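Local coordinates for elongation factor G (PDB 2DY1), which binds GTP together with a magnesium ion and probably works as a GTPase elongation factor in protein synthesis, at residues A[18-23]-A[102-107]; A[23-28]-A[251-256]; A[181-186]-A[257-262]. All blocks are in the same frame, centred on the assembly; numbering follows the deposited sequence.

All three contacts lie in the GTP-binding domain and reach its ten-stranded mixed sheet. Contacts 1 and 2, with centres about 9 Å apart, share T23 on helix 22-32, which binds the magnesium ion, and both touch GTP, contact 2 also through S254 and E256. Contact 3 is centred about 10 Å from contact 2 and about 17 Å from contact 1. Along the chain, contact 1 closes before contact 3 opens, whereas contact 2 crosses both. Residues 251-262 run unbroken from contact 2 into contact 3. Contacts 1 and 2 thus hold the phosphates and the guanosine, while contact 3 joins the turn after the base-binding residues to strand 179-184.

Contact 1 of 3, residues A[18-23]-A[102-107]; sequences AGSGKT and LVAVSA. With MG (magnesium ion), chain B; GTP (guanosine-5'-triphosphate), chain C.
The P-loop (Walker A) rests against the end of strand 100-106, where S20 and K22 meet A104. The A104 methyl points at the loop: S20 OG lies 3.5 Å from A104 CB, and K22 CG touches the same methyl at 3.8 Å. S20 OG sits between its backbone N and carbonyl carbon (chi1 56°), which turns it to that methyl, and H17 O is its hydrogen-bond partner. Beyond A104 the K22 chain bends at chi3 (-61°) and chi4 (-72°), which carries the ammonium to the phosphates. K22 NZ bonds to GTP O3G at 2.7 Å and to GTP O1B at 2.8 Å. Cut back to an alanine, K22 loses its methylenes and ammonium, which would probably leave O3G and O1B without their shared positive charge and open a gap beside the A104 methyl. O1B is gripped again by K22 N (3.0 Å) and weakly by G21 N. G19 N reaches GTP O3B at 3.0 Å and T23 N reaches GTP O2B at 2.9 Å, so the amides of G19, G21, K22 and T23 surround the beta phosphate and its bridge to the gamma phosphate. A side chain on G21 would run into the purine. T23 OG1 binds the magnesium ion at 2.1 Å, as does T61. Strand, glycine-rich loop and helix, with amides and one lysine around the phosphates, are the Walker A arrangement of P-loop NTPases, used here for GTP.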
loop_
_atom_site.group_PDB
_atom_site.type_symbol
_atom_site.label_atom_id
_atom_site.label_comp_id
_atom_site.label_asym_id
_atom_site.label_seq_id
_atom_site.Cartn_x
_atom_site.Cartn_y
_atom_site.Cartn_z
ATOM N N ALA A 18 -13.392 0.601 4.545
ATOM C CA ALA A 18 -13.403 -0.072 5.820
ATOM C C ALA A 18 -14.812 -0.106 6.410
ATOM O O ALA A 18 -15.507 0.914 6.450
ATOM C CB ALA A 18 -12.450 0.646 6.774
ATOM N N GLY A 19 -15.229 -1.276 6.874
ATOM C CA GLY A 19 -16.526 -1.438 7.505
ATOM C C GLY A 19 -17.728 -1.534 6.587
ATOM O O GLY A 19 -18.864 -1.465 7.056
ATOM N N SER A 20 -17.491 -1.688 5.285
ATOM C CA SER A 20 -18.581 -1.782 4.316
ATOM C C SER A 20 -19.285 -3.150 4.309
ATOM O O SER A 20 -20.181 -3.374 3.502
ATOM C CB SER A 20 -18.061 -1.419 2.915
ATOM O OG SER A 20 -16.961 -2.231 2.544
ATOM N N GLY A 21 -18.858 -4.076 5.171
ATOM C CA GLY A 21 -19.528 -5.360 5.282
ATOM C C GLY A 21 -18.958 -6.543 4.523
ATOM O O GLY A 21 -19.639 -7.549 4.374
ATOM N N LYS A 22 -17.717 -6.407 4.072
ATOM C CA LYS A 22 -17.042 -7.444 3.294
ATOM C C LYS A 22 -16.876 -8.783 4.007
ATOM O O LYS A 22 -17.278 -9.838 3.505
ATOM C CB LYS A 22 -15.664 -6.927 2.853
ATOM C CG LYS A 22 -15.719 -5.668 1.941
ATOM C CD LYS A 22 -14.316 -5.170 1.559
ATOM C CE LYS A 22 -13.453 -4.755 2.751
ATOM N NZ LYS A 22 -13.881 -3.486 3.398
ATOM N N THR A 23 -16.284 -8.752 5.192
ATOM C CA THR A 23 -16.064 -9.996 5.897
ATOM C C THR A 23 -17.366 -10.628 6.334
ATOM O O THR A 23 -17.497 -11.838 6.345
ATOM C CB THR A 23 -15.127 -9.742 7.077
ATOM O OG1 THR A 23 -13.879 -9.276 6.548
ATOM C CG2 THR A 23 -14.894 -11.027 7.910
ATOM N N LEU A 102 -15.415 -7.175 -6.730
ATOM C CA LEU A 102 -16.762 -7.036 -6.166
ATOM C C LEU A 102 -16.537 -5.926 -5.150
ATOM O O LEU A 102 -15.783 -6.101 -4.193
ATOM C CB LEU A 102 -17.201 -8.326 -5.466
ATOM C CG LEU A 102 -18.502 -8.241 -4.646
ATOM C CD1 LEU A 102 -19.692 -7.797 -5.556
ATOM C CD2 LEU A 102 -18.819 -9.623 -4.027
ATOM N N VAL A 103 -17.196 -4.794 -5.349
ATOM C CA VAL A 103 -16.969 -3.623 -4.510
ATOM C C VAL A 103 -18.139 -3.396 -3.571
ATOM O O VAL A 103 -19.227 -3.073 -4.015
ATOM C CB VAL A 103 -16.762 -2.368 -5.424
ATOM C CG1 VAL A 103 -16.382 -1.152 -4.592
ATOM C CG2 VAL A 103 -15.667 -2.662 -6.495
ATOM N N ALA A 104 -17.908 -3.591 -2.266
ATOM C CA ALA A 104 -18.956 -3.402 -1.266
ATOM C C ALA A 104 -19.100 -1.918 -0.995
ATOM O O ALA A 104 -18.106 -1.195 -0.853
ATOM C CB ALA A 104 -18.592 -4.111 0.041
ATOM N N VAL A 105 -20.353 -1.473 -0.941
ATOM C CA VAL A 105 -20.667 -0.073 -0.675
ATOM C C VAL A 105 -21.785 -0.042 0.365
ATOM O O VAL A 105 -22.858 -0.603 0.158
ATOM C CB VAL A 105 -21.164 0.644 -1.972
ATOM C CG1 VAL A 105 -21.690 2.065 -1.649
ATOM C CG2 VAL A 105 -20.036 0.715 -2.979
ATOM N N SER A 106 -21.534 0.616 1.496
ATOM C CA SER A 106 -22.556 0.736 2.537
ATOM C C SER A 106 -23.639 1.720 2.075
ATOM O O SER A 106 -23.323 2.809 1.598
ATOM C CB SER A 106 -21.909 1.261 3.829
ATOM O OG SER A 106 -22.893 1.803 4.689
ATOM N N ALA A 107 -24.905 1.337 2.214
ATOM C CA ALA A 107 -26.000 2.200 1.797
ATOM C C ALA A 107 -26.032 3.473 2.636
ATOM O O ALA A 107 -26.578 4.482 2.209
ATOM C CB ALA A 107 -27.330 1.465 1.914
HETATM MG MG MG B . -13.074 -7.304 6.678
HETATM P PG GTP C . -12.893 -4.031 6.976
HETATM O O1G GTP C . -12.356 -3.357 8.332
HETATM O O2G GTP C . -12.279 -5.508 6.842
HETATM O O3G GTP C . -12.632 -3.204 5.776
HETATM O O3B GTP C . -14.469 -4.182 7.276
HETATM P PB GTP C . -15.475 -5.117 6.446
HETATM O O1B GTP C . -15.811 -4.438 5.172
HETATM O O2B GTP C . -14.931 -6.493 6.371
HETATM O O3A GTP C . -16.803 -5.032 7.343
HETATM P PA GTP C . -17.195 -6.101 8.474
HETATM O O1A GTP C . -17.729 -7.317 7.822
HETATM O O2A GTP C . -16.059 -6.239 9.415
HETATM O "O5'" GTP C . -18.421 -5.381 9.223
HETATM C "C5'" GTP C . -18.144 -4.273 10.079
HETATM C "C4'" GTP C . -19.357 -3.983 10.962
HETATM O "O4'" GTP C . -20.482 -3.843 10.078
HETATM C "C3'" GTP C . -19.652 -5.190 11.855
HETATM O "O3'" GTP C . -20.245 -4.735 13.074
HETATM C "C2'" GTP C . -20.672 -5.975 11.031
HETATM O "O2'" GTP C . -21.519 -6.720 11.912
HETATM C "C1'" GTP C . -21.476 -4.804 10.467
HETATM N N9 GTP C . -22.282 -5.173 9.282
HETATM C C8 GTP C . -21.828 -5.760 8.176
HETATM N N7 GTP C . -22.801 -5.816 7.268
HETATM C C5 GTP C . -23.888 -5.265 7.799
HETATM C C6 GTP C . -25.180 -5.048 7.333
HETATM O O6 GTP C . -25.513 -5.344 6.186
HETATM N N1 GTP C . -26.107 -4.440 8.189
HETATM C C2 GTP C . -25.723 -4.063 9.482
HETATM N N2 GTP C . -26.599 -3.483 10.298
HETATM N N3 GTP C . -24.466 -4.285 9.895
HETATM C C4 GTP C . -23.563 -4.865 9.091
HETATM O O HOH W 1 -13.497 -7.435 8.724
HETATM O O HOH W 2 -12.732 -7.389 4.616
#

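Contact 2 of 3, residues A[23-28]-A[251-256]; sequences TTLTEA and ALASGE. With MG (magnesium ion), chain B; GTP (guanosine-5'-triphosphate), chain C.
GTP O1A, on the alpha phosphate, is gripped twice by T24, whose methyl packs on G255 and E256: T24 OG1 donates to O1A over 2.7 Å and T24 N over 2.8 Å, the latter bent to 141° at the hydrogen. One torsion explains both roles of this side chain. OG1 lies beside its own backbone N (chi1 -63°), so the two donors converge on one oxygen, while CG2, opposite that N, is turned to the 251-256 backbone and comes within 3.6 Å of E256 N. Farther along the helix, apolar groups press on the same turn. L25 CD1 meets A253 CB at 4.2 Å, and the A28 methyl sits on G255 at 3.6 Å from CB to CA. G255 is the tight point: a beta carbon built on it would fall about 2.3 Å from T24 O, so any side chain here would clash with the helix.

The turn itself reads the nucleoside. S254 OG donates to GTP O6 at 2.6 Å and also takes a hydrogen bond from R257 N. E256 lays CB and CG over the base, then bends at chi2 so that OE1 accepts a 2.6 Å bond from GTP O2', which ties the ribose to the turn. D137 is a further hydrogen-bonding partner of the nucleotide. A loop after strand 248-252 that clasps the guanine while leaning on the P-loop helix is consistent with the fifth and last G-box element of translational GTPases.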
loop_
_atom_site.group_PDB
_atom_site.type_symbol
_atom_site.label_atom_id
_atom_site.label_comp_id
_atom_site.label_asym_id
_atom_site.label_seq_id
_atom_site.Cartn_x
_atom_site.Cartn_y
_atom_site.Cartn_z
ATOM N N THR A 23 -16.284 -8.752 5.192
ATOM C CA THR A 23 -16.064 -9.996 5.897
ATOM C C THR A 23 -17.366 -10.628 6.334
ATOM O O THR A 23 -17.497 -11.838 6.345
ATOM C CB THR A 23 -15.127 -9.742 7.077
ATOM O OG1 THR A 23 -13.879 -9.276 6.548
ATOM C CG2 THR A 23 -14.894 -11.027 7.910
ATOM N N THR A 24 -18.350 -9.797 6.684
ATOM C CA THR A 24 -19.640 -10.315 7.103
ATOM C C THR A 24 -20.350 -11.009 5.918
ATOM O O THR A 24 -21.010 -12.042 6.075
ATOM C CB THR A 24 -20.473 -9.160 7.677
ATOM O OG1 THR A 24 -19.803 -8.644 8.841
ATOM C CG2 THR A 24 -21.858 -9.640 8.092
ATOM N N LEU A 25 -20.184 -10.442 4.728
ATOM C CA LEU A 25 -20.768 -11.049 3.544
ATOM C C LEU A 25 -20.044 -12.367 3.246
ATOM O O LEU A 25 -20.657 -13.379 2.891
ATOM C CB LEU A 25 -20.620 -10.092 2.362
ATOM C CG LEU A 25 -21.354 -10.440 1.079
ATOM C CD1 LEU A 25 -22.864 -10.565 1.348
ATOM C CD2 LEU A 25 -21.078 -9.318 0.074
ATOM N N THR A 26 -18.723 -12.341 3.404
ATOM C CA THR A 26 -17.904 -13.533 3.152
ATOM C C THR A 26 -18.338 -14.658 4.088
ATOM O O THR A 26 -18.501 -15.806 3.674
ATOM C CB THR A 26 -16.406 -13.192 3.352
ATOM O OG1 THR A 26 -16.028 -12.169 2.414
ATOM C CG2 THR A 26 -15.524 -14.429 3.134
ATOM N N GLU A 27 -18.509 -14.325 5.373
ATOM C CA GLU A 27 -18.983 -15.298 6.364
ATOM C C GLU A 27 -20.335 -15.881 5.958
ATOM O O GLU A 27 -20.555 -17.079 6.056
ATOM C CB GLU A 27 -19.165 -14.639 7.738
ATOM C CG GLU A 27 -17.974 -14.645 8.673
ATOM C CD GLU A 27 -17.387 -16.035 8.884
ATOM O OE1 GLU A 27 -16.342 -16.255 8.283
ATOM O OE2 GLU A 27 -17.952 -16.879 9.618
ATOM N N ALA A 28 -21.243 -15.021 5.500
ATOM C CA ALA A 28 -22.574 -15.472 5.092
ATOM C C ALA A 28 -22.489 -16.419 3.898
ATOM O O ALA A 28 -23.211 -17.411 3.844
ATOM C CB ALA A 28 -23.479 -14.256 4.758
ATOM N N ALA A 251 -25.799 -5.019 -7.108
ATOM C CA ALA A 251 -26.590 -5.990 -6.381
ATOM C C ALA A 251 -26.810 -5.494 -4.954
ATOM O O ALA A 251 -26.109 -4.606 -4.477
ATOM C CB ALA A 251 -25.862 -7.341 -6.352
ATOM N N LEU A 252 -27.806 -6.076 -4.309
ATOM C CA LEU A 252 -28.135 -5.734 -2.936
ATOM C C LEU A 252 -28.026 -6.998 -2.096
ATOM O O LEU A 252 -28.675 -8.006 -2.401
ATOM C CB LEU A 252 -29.577 -5.193 -2.914
ATOM C CG LEU A 252 -30.292 -4.656 -1.684
ATOM C CD1 LEU A 252 -29.506 -3.537 -1.011
ATOM C CD2 LEU A 252 -31.654 -4.136 -2.169
ATOM N N ALA A 253 -27.213 -6.963 -1.034
ATOM C CA ALA A 253 -27.086 -8.136 -0.169
ATOM C C ALA A 253 -26.520 -7.709 1.174
ATOM O O ALA A 253 -25.793 -6.725 1.260
ATOM C CB ALA A 253 -26.161 -9.197 -0.811
ATOM N N SER A 254 -26.871 -8.454 2.218
ATOM C CA SER A 254 -26.370 -8.167 3.559
ATOM C C SER A 254 -26.066 -9.492 4.249
ATOM O O SER A 254 -26.916 -10.371 4.323
ATOM C CB SER A 254 -27.407 -7.421 4.389
ATOM O OG SER A 254 -27.046 -7.461 5.763
ATOM N N GLY A 255 -24.838 -9.641 4.743
ATOM C CA GLY A 255 -24.527 -10.877 5.440
ATOM C C GLY A 255 -25.081 -10.848 6.858
ATOM O O GLY A 255 -25.300 -11.887 7.460
ATOM N N GLU A 256 -25.357 -9.643 7.360
ATOM C CA GLU A 256 -25.866 -9.477 8.729
ATOM C C GLU A 256 -27.351 -9.830 8.780
ATOM O O GLU A 256 -27.793 -10.527 9.678
ATOM C CB GLU A 256 -25.647 -8.034 9.175
ATOM C CG GLU A 256 -25.879 -7.766 10.647
ATOM C CD GLU A 256 -24.754 -8.299 11.502
ATOM O OE1 GLU A 256 -23.579 -8.145 11.092
ATOM O OE2 GLU A 256 -25.042 -8.860 12.582
HETATM MG MG MG B . -13.074 -7.304 6.678
HETATM P PG GTP C . -12.893 -4.031 6.976
HETATM O O1G GTP C . -12.356 -3.357 8.332
HETATM O O2G GTP C . -12.279 -5.508 6.842
HETATM O O3G GTP C . -12.632 -3.204 5.776
HETATM O O3B GTP C . -14.469 -4.182 7.276
HETATM P PB GTP C . -15.475 -5.117 6.446
HETATM O O1B GTP C . -15.811 -4.438 5.172
HETATM O O2B GTP C . -14.931 -6.493 6.371
HETATM O O3A GTP C . -16.803 -5.032 7.343
HETATM P PA GTP C . -17.195 -6.101 8.474
HETATM O O1A GTP C . -17.729 -7.317 7.822
HETATM O O2A GTP C . -16.059 -6.239 9.415
HETATM O "O5'" GTP C . -18.421 -5.381 9.223
HETATM C "C5'" GTP C . -18.144 -4.273 10.079
HETATM C "C4'" GTP C . -19.357 -3.983 10.962
HETATM O "O4'" GTP C . -20.482 -3.843 10.078
HETATM C "C3'" GTP C . -19.652 -5.190 11.855
HETATM O "O3'" GTP C . -20.245 -4.735 13.074
HETATM C "C2'" GTP C . -20.672 -5.975 11.031
HETATM O "O2'" GTP C . -21.519 -6.720 11.912
HETATM C "C1'" GTP C . -21.476 -4.804 10.467
HETATM N N9 GTP C . -22.282 -5.173 9.282
HETATM C C8 GTP C . -21.828 -5.760 8.176
HETATM N N7 GTP C . -22.801 -5.816 7.268
HETATM C C5 GTP C . -23.888 -5.265 7.799
HETATM C C6 GTP C . -25.180 -5.048 7.333
HETATM O O6 GTP C . -25.513 -5.344 6.186
HETATM N N1 GTP C . -26.107 -4.440 8.189
HETATM C C2 GTP C . -25.723 -4.063 9.482
HETATM N N2 GTP C . -26.599 -3.483 10.298
HETATM N N3 GTP C . -24.466 -4.285 9.895
HETATM C C4 GTP C . -23.563 -4.865 9.091
HETATM O O HOH W 1 -13.497 -7.435 8.724
HETATM O O HOH W 2 -12.732 -7.389 4.616
#

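Contact 3 of 3, residues A[181-186]-A[257-262]; sequences YRYENG and REIGVL
The Y183 ring lies flat beneath a piece of backbone rather than beneath a side chain. I259 CA stands 4.0 Å from the ring centroid and only 9° off the normal, a CH-pi contact squarely over the face, and G260 N follows over the same face, 3.3 Å from Y183 CZ. The tyrosine OH also comes near G260 N, but at a poor angle for a hydrogen bond. The ring gets there because CG sits beside the backbone N (chi1 -67°) on a strand residue whose side chain points at the loop. The side chains of I259 and Y183 cross obliquely, and I259 CG2 packs on Y183 CD1 at 3.9 Å.

A second junction joins the backbones at G186. The CA-H of G186 points almost straight at E258 O, at 3.4 Å from CA to O and 172° at the hydrogen. G186 N donates to a water at 2.8 Å, and that water donates to R257 O at 2.9 Å, a bridge between the two loops. E258 CB packs on G186 CA at 3.5 Å, close enough that a side chain on G186 would be tight. E258 and I259 together face S254 in a G1 beta bulge. G260 then takes the N-cap position of helix 261-271, while E258 touches helix 22-32 at A28, Y31 and K32, placing this turn between that helix and strand 179-184.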
loop_
_atom_site.group_PDB
_atom_site.type_symbol
_atom_site.label_atom_id
_atom_site.label_comp_id
_atom_site.label_asym_id
_atom_site.label_seq_id
_atom_site.Cartn_x
_atom_site.Cartn_y
_atom_site.Cartn_z
ATOM N N TYR A 181 -38.515 -11.500 -3.802
ATOM C CA TYR A 181 -38.222 -12.530 -2.818
ATOM C C TYR A 181 -38.051 -11.909 -1.451
ATOM O O TYR A 181 -37.337 -10.919 -1.310
ATOM C CB TYR A 181 -36.922 -13.249 -3.191
ATOM C CG TYR A 181 -36.951 -13.799 -4.596
ATOM C CD1 TYR A 181 -36.590 -13.006 -5.679
ATOM C CD2 TYR A 181 -37.448 -15.079 -4.845
ATOM C CE1 TYR A 181 -36.728 -13.473 -6.993
ATOM C CE2 TYR A 181 -37.598 -15.556 -6.150
ATOM C CZ TYR A 181 -37.236 -14.751 -7.214
ATOM O OH TYR A 181 -37.380 -15.239 -8.493
ATOM N N ARG A 182 -38.689 -12.494 -0.447
ATOM C CA ARG A 182 -38.556 -11.975 0.905
ATOM C C ARG A 182 -37.786 -12.984 1.739
ATOM O O ARG A 182 -37.801 -14.184 1.454
ATOM C CB ARG A 182 -39.934 -11.709 1.529
ATOM C CG ARG A 182 -40.713 -12.942 1.901
ATOM C CD ARG A 182 -42.106 -12.579 2.454
ATOM N NE ARG A 182 -42.093 -11.635 3.571
ATOM C CZ ARG A 182 -41.870 -11.955 4.845
ATOM N NH1 ARG A 182 -41.634 -13.216 5.199
ATOM N NH2 ARG A 182 -41.886 -11.007 5.768
ATOM N N TYR A 183 -37.116 -12.491 2.769
ATOM C CA TYR A 183 -36.329 -13.335 3.647
ATOM C C TYR A 183 -36.790 -13.290 5.087
ATOM O O TYR A 183 -37.175 -12.244 5.601
ATOM C CB TYR A 183 -34.856 -12.901 3.608
ATOM C CG TYR A 183 -34.200 -13.152 2.292
ATOM C CD1 TYR A 183 -34.479 -12.352 1.182
ATOM C CD2 TYR A 183 -33.324 -14.227 2.135
ATOM C CE1 TYR A 183 -33.897 -12.619 -0.053
ATOM C CE2 TYR A 183 -32.748 -14.496 0.913
ATOM C CZ TYR A 183 -33.031 -13.695 -0.172
ATOM O OH TYR A 183 -32.430 -13.955 -1.373
ATOM N N GLU A 184 -36.746 -14.445 5.732
ATOM C CA GLU A 184 -37.059 -14.528 7.140
ATOM C C GLU A 184 -36.057 -15.557 7.619
ATOM O O GLU A 184 -36.054 -16.696 7.154
ATOM C CB GLU A 184 -38.511 -14.953 7.378
ATOM C CG GLU A 184 -39.474 -13.779 7.210
ATOM C CD GLU A 184 -40.698 -13.859 8.110
ATOM O OE1 GLU A 184 -41.595 -14.682 7.836
ATOM O OE2 GLU A 184 -40.758 -13.095 9.097
ATOM N N ASN A 185 -35.152 -15.109 8.483
ATOM C CA ASN A 185 -34.102 -15.968 9.018
ATOM C C ASN A 185 -33.195 -16.547 7.930
ATOM O O ASN A 185 -32.854 -17.727 7.959
ATOM C CB ASN A 185 -34.724 -17.099 9.834
ATOM C CG ASN A 185 -35.665 -16.584 10.895
ATOM O OD1 ASN A 185 -35.304 -15.706 11.680
ATOM N ND2 ASN A 185 -36.879 -17.122 10.925
ATOM N N GLY A 186 -32.811 -15.706 6.970
ATOM C CA GLY A 186 -31.930 -16.138 5.902
ATOM C C GLY A 186 -32.549 -17.049 4.864
ATOM O O GLY A 186 -31.881 -17.449 3.901
ATOM N N ARG A 257 -28.112 -9.366 7.792
ATOM C CA ARG A 257 -29.547 -9.662 7.725
ATOM C C ARG A 257 -29.817 -10.953 6.939
ATOM O O ARG A 257 -30.958 -11.402 6.853
ATOM C CB ARG A 257 -30.292 -8.508 7.031
ATOM C CG ARG A 257 -30.152 -7.147 7.670
ATOM C CD ARG A 257 -30.793 -7.140 9.039
ATOM N NE ARG A 257 -32.184 -7.559 8.955
ATOM C CZ ARG A 257 -32.915 -7.945 9.997
ATOM N NH1 ARG A 257 -32.383 -7.968 11.213
ATOM N NH2 ARG A 257 -34.177 -8.317 9.821
ATOM N N GLU A 258 -28.763 -11.551 6.379
ATOM C CA GLU A 258 -28.866 -12.749 5.558
ATOM C C GLU A 258 -29.899 -12.572 4.449
ATOM O O GLU A 258 -30.792 -13.396 4.274
ATOM C CB GLU A 258 -29.194 -13.994 6.395
ATOM C CG GLU A 258 -27.966 -14.533 7.142
ATOM C CD GLU A 258 -26.979 -15.306 6.254
ATOM O OE1 GLU A 258 -27.074 -15.264 4.984
ATOM O OE2 GLU A 258 -26.092 -15.958 6.863
ATOM N N ILE A 259 -29.758 -11.476 3.715
ATOM C CA ILE A 259 -30.633 -11.176 2.586
ATOM C C ILE A 259 -29.813 -11.150 1.294
ATOM O O ILE A 259 -28.787 -10.469 1.219
ATOM C CB ILE A 259 -31.317 -9.796 2.761
ATOM C CG1 ILE A 259 -32.351 -9.865 3.891
ATOM C CG2 ILE A 259 -31.978 -9.357 1.436
ATOM C CD1 ILE A 259 -32.956 -8.485 4.245
ATOM N N GLY A 260 -30.251 -11.918 0.293
ATOM C CA GLY A 260 -29.598 -11.912 -1.016
ATOM C C GLY A 260 -28.219 -12.515 -1.145
ATOM O O GLY A 260 -27.533 -12.250 -2.119
ATOM N N VAL A 261 -27.827 -13.350 -0.193
ATOM C CA VAL A 261 -26.492 -13.939 -0.239
ATOM C C VAL A 261 -26.287 -14.926 -1.388
ATOM O O VAL A 261 -25.351 -14.757 -2.178
ATOM C CB VAL A 261 -26.157 -14.604 1.127
ATOM C CG1 VAL A 261 -24.799 -15.307 1.086
ATOM C CG2 VAL A 261 -26.116 -13.532 2.183
ATOM N N LEU A 262 -27.138 -15.944 -1.508
ATOM C CA LEU A 262 -26.940 -16.893 -2.602
ATOM C C LEU A 262 -27.253 -16.213 -3.941
ATOM O O LEU A 262 -26.614 -16.510 -4.938
ATOM C CB LEU A 262 -27.740 -18.185 -2.368
ATOM C CG LEU A 262 -27.166 -18.990 -1.169
ATOM C CD1 LEU A 262 -27.989 -20.255 -0.917
ATOM C CD2 LEU A 262 -25.692 -19.362 -1.447
HETATM O O HOH W 3 -33.362 -12.951 6.761
#